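Uncharacterized conserved (Bdellovibrio bacteriovorus, PDB 7O21) probably acts as an LD-carboxypeptidase of the YkuD family that edits cell-wall peptidoglycan and so helps generate the curved shape of this predatory bacterium. Local coordinates at residues Q260-T265 / V279-A284. Numbering follows the deposited sequence.
Sequences QLLVKT and VKTIYA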
ATOM      1  N   GLN A 260      19.073   5.864  -9.515  1.00 14.95           N
ATOM      2  CA  GLN A 260      18.461   5.344  -8.292  1.00 15.04           C
ATOM      3  C   GLN A 260      19.365   4.353  -7.567  1.00 15.34           C
ATOM      4  O   GLN A 260      20.107   3.580  -8.190  1.00 15.58           O
ATOM      5  CB  GLN A 260      17.156   4.624  -8.642  1.00 17.55           C
ATOM      6  CG  GLN A 260      16.066   5.558  -9.131  1.00 17.28           C
ATOM      7  CD  GLN A 260      14.859   4.821  -9.646  1.00 17.89           C
ATOM      8  OE1 GLN A 260      14.791   3.582  -9.594  1.00 17.82           O
ATOM      9  NE2 GLN A 260      13.902   5.567 -10.177  1.00 17.10           N
ATOM     10  N   LEU A 261      19.288   4.387  -6.235  1.00 15.34           N
ATOM     11  CA  LEU A 261      19.916   3.398  -5.367  1.00 14.12           C
ATOM     12  C   LEU A 261      18.878   2.951  -4.354  1.00 13.76           C
ATOM     13  O   LEU A 261      18.245   3.787  -3.706  1.00 15.37           O
ATOM     14  CB  LEU A 261      21.128   3.980  -4.625  1.00 15.01           C
ATOM     15  CG  LEU A 261      21.791   3.099  -3.555  1.00 15.61           C
ATOM     16  CD1 LEU A 261      22.421   1.863  -4.167  1.00 17.88           C
ATOM     17  CD2 LEU A 261      22.830   3.885  -2.766  1.00 16.98           C
ATOM     18  N   LEU A 262      18.692   1.630  -4.238  1.00 13.44           N
ATOM     19  CA  LEU A 262      17.776   1.050  -3.263  1.00 15.88           C
ATOM     20  C   LEU A 262      18.570   0.057  -2.430  1.00 15.33           C
ATOM     21  O   LEU A 262      19.251  -0.819  -2.981  1.00 15.07           O
ATOM     22  CB  LEU A 262      16.620   0.339  -3.976  1.00 14.18           C
ATOM     23  CG  LEU A 262      15.398  -0.163  -3.202  1.00 18.71           C
ATOM     24  CD1 LEU A 262      15.702  -1.425  -2.408  1.00 20.41           C
ATOM     25  CD2 LEU A 262      14.773   0.890  -2.336  1.00 23.84           C
ATOM     26  N   VAL A 263      18.501   0.209  -1.108  1.00 13.40           N
ATOM     27  CA  VAL A 263      19.137  -0.698  -0.161  1.00 13.62           C
ATOM     28  C   VAL A 263      18.064  -1.166   0.810  1.00 12.95           C
ATOM     29  O   VAL A 263      17.321  -0.347   1.351  1.00 15.33           O
ATOM     30  CB  VAL A 263      20.285  -0.001   0.596  1.00 14.19           C
ATOM     31  CG1 VAL A 263      20.912  -0.932   1.599  1.00 15.48           C
ATOM     32  CG2 VAL A 263      21.347   0.474  -0.397  1.00 16.58           C
ATOM     33  N   LYS A 264      17.953  -2.487   1.008  1.00 13.08           N
ATOM     34  CA  LYS A 264      16.992  -3.028   1.969  1.00 15.19           C
ATOM     35  C   LYS A 264      17.700  -4.038   2.860  1.00 15.71           C
ATOM     36  O   LYS A 264      18.450  -4.893   2.366  1.00 16.39           O
ATOM     37  CB  LYS A 264      15.811  -3.681   1.239  1.00 16.74           C
ATOM     38  CG  LYS A 264      14.740  -4.255   2.159  1.00 16.33           C
ATOM     39  CD  LYS A 264      13.640  -4.895   1.321  1.00 19.76           C
ATOM     40  CE  LYS A 264      12.525  -5.493   2.172  1.00 21.41           C
ATOM     41  NZ  LYS A 264      11.364  -5.926   1.308  1.00 23.32           N
ATOM     42  N   THR A 265      17.478  -3.921   4.172  1.00 15.79           N
ATOM     43  CA  THR A 265      18.205  -4.713   5.156  1.00 15.06           C
ATOM     44  C   THR A 265      17.308  -4.964   6.365  1.00 16.51           C
ATOM     45  O   THR A 265      16.313  -4.271   6.571  1.00 17.60           O
ATOM     46  CB  THR A 265      19.494  -3.985   5.570  1.00 17.37           C
ATOM     47  OG1 THR A 265      20.207  -4.749   6.551  1.00 19.32           O
ATOM     48  CG2 THR A 265      19.179  -2.631   6.162  1.00 18.82           C
ATOM     49  N   VAL A 279      12.550  -3.805   9.280  1.00 16.54           N
ATOM     50  CA  VAL A 279      12.961  -3.801   7.886  1.00 16.62           C
ATOM     51  C   VAL A 279      13.267  -2.357   7.510  1.00 17.10           C
ATOM     52  O   VAL A 279      12.395  -1.488   7.598  1.00 17.45           O
ATOM     53  CB  VAL A 279      11.860  -4.388   6.998  1.00 17.98           C
ATOM     54  CG1 VAL A 279      12.275  -4.321   5.538  1.00 17.80           C
ATOM     55  CG2 VAL A 279      11.577  -5.833   7.412  1.00 20.46           C
ATOM     56  N   LYS A 280      14.500  -2.101   7.091  1.00 15.75           N
ATOM     57  CA  LYS A 280      14.960  -0.755   6.749  1.00 14.27           C
ATOM     58  C   LYS A 280      15.156  -0.694   5.237  1.00 15.99           C
ATOM     59  O   LYS A 280      15.924  -1.482   4.666  1.00 16.99           O
ATOM     60  CB  LYS A 280      16.274  -0.476   7.472  1.00 17.35           C
ATOM     61  CG  LYS A 280      17.004   0.825   7.088  1.00 16.15           C
ATOM     62  CD  LYS A 280      16.125   2.079   7.007  1.00 18.06           C
ATOM     63  CE  LYS A 280      15.491   2.469   8.366  1.00 17.13           C
ATOM     64  NZ  LYS A 280      16.485   3.079   9.296  1.00 16.63           N
ATOM     65  N   THR A 281      14.421   0.201   4.580  1.00 15.15           N
ATOM     66  CA  THR A 281      14.590   0.430   3.151  1.00 14.35           C
ATOM     67  C   THR A 281      15.023   1.869   2.932  1.00 15.20           C
ATOM     68  O   THR A 281      14.370   2.796   3.419  1.00 18.26           O
ATOM     69  CB  THR A 281      13.295   0.185   2.394  1.00 17.37           C
ATOM     70  OG1 THR A 281      12.754  -1.082   2.785  1.00 19.50           O
ATOM     71  CG2 THR A 281      13.567   0.165   0.913  1.00 17.77           C
ATOM     72  N   ILE A 282      16.125   2.042   2.206  1.00 15.40           N
ATOM     73  CA  ILE A 282      16.713   3.345   1.907  1.00 16.17           C
ATOM     74  C   ILE A 282      16.573   3.590   0.409  1.00 15.77           C
ATOM     75  O   ILE A 282      16.918   2.728  -0.406  1.00 15.16           O
ATOM     76  CB  ILE A 282      18.197   3.349   2.304  1.00 17.84           C
ATOM     77  CG1 ILE A 282      18.344   2.963   3.785  1.00 24.01           C
ATOM     78  CG2 ILE A 282      18.844   4.694   1.988  1.00 23.60           C
ATOM     79  CD1 ILE A 282      19.759   2.577   4.173  1.00 22.86           C
ATOM     80  N   TYR A 283      16.043   4.754   0.048  1.00 15.08           N
ATOM     81  CA  TYR A 283      15.909   5.187  -1.336  1.00 13.77           C
ATOM     82  C   TYR A 283      16.831   6.381  -1.509  1.00 14.25           C
ATOM     83  O   TYR A 283      16.730   7.353  -0.755  1.00 15.17           O
ATOM     84  CB  TYR A 283      14.476   5.653  -1.610  1.00 16.63           C
ATOM     85  CG  TYR A 283      13.399   4.609  -1.417  1.00 17.98           C
ATOM     86  CD1 TYR A 283      12.973   4.239  -0.148  1.00 16.97           C
ATOM     87  CD2 TYR A 283      12.799   4.007  -2.514  1.00 18.87           C
ATOM     88  CE1 TYR A 283      11.980   3.295   0.028  1.00 20.25           C
ATOM     89  CE2 TYR A 283      11.802   3.053  -2.346  1.00 20.59           C
ATOM     90  CZ  TYR A 283      11.408   2.706  -1.080  1.00 19.32           C
ATOM     91  OH  TYR A 283      10.405   1.767  -0.915  1.00 24.86           O
ATOM     92  N   ALA A 284      17.735   6.307  -2.486  1.00 14.28           N
ATOM     93  CA  ALA A 284      18.707   7.375  -2.694  1.00 15.58           C
ATOM     94  C   ALA A 284      18.814   7.690  -4.180  1.00 15.30           C
ATOM     95  O   ALA A 284      18.454   6.882  -5.035  1.00 16.23           O
ATOM     96  CB  ALA A 284      20.086   7.042  -2.099  1.00 16.88           C
TER
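Leu261 and Ala284, Val263 and Ile282, and Thr265 and Lys280 form three antiparallel hydrogen-bonded pairs, each closed by two backbone N-H...O bonds. The bond from Ile282 N to Val263 O is short and nearly straight, 2.8 Å with 173° at the hydrogen. That from Leu261 N to Ala284 O is more bent, with the donor lying above the carbonyl plane. CA atoms of the non-hydrogen-bonded pairs add CA-H...O contacts to carbonyls of the neighbouring pairs, the closest from Lys264 CA to Lys280 O at 3.3 Å.

Apolar contacts on the face of Leu262, Lys264, Thr281 and Tyr283 centre on Leu262 CD2. Leu262 CD2 sits over one face of the Tyr283 ring, 3.8 Å from its centroid and displaced toward the rim, a CH-pi contact. Leu262 CD2 also meets Thr281 CG2 at 3.5 Å; with that methyl anti to the backbone N (chi1 -50° for OG1), Thr281 turns carbon toward Leu262 and OG1 toward Lys264 CG. The extended Lys264 chain runs on past Thr281, and Lys264 CE touches Val279 CG1 at 3.6 Å.

The two segments belong to the hairpin of strands 260-270 and 275-287, flanked in the antiparallel sheet of the NTF2-like domain by strands 246-257 and 290-300. Helix 184-206 packs on the face bearing Leu261, Val263, Lys280 and Ile282, whereas Phe122 and Leu121 of helix 121-126 meet Tyr283 on the other.

On the helix 184-206 side, Leu261 CB faces Ala284 CB at 4.1 Å, and Thr265 CG2 lies against Lys280 CB at 3.8 Å. Polar ends on that face are held from outside the two segments: Thr265 OG1 by Ser250 O, and Lys280 NZ, brought round by a bent chain, by a salt bridge to Glu296 and a hydrogen bond to Gln267; on the other face Tyr283 OH bonds Glu297.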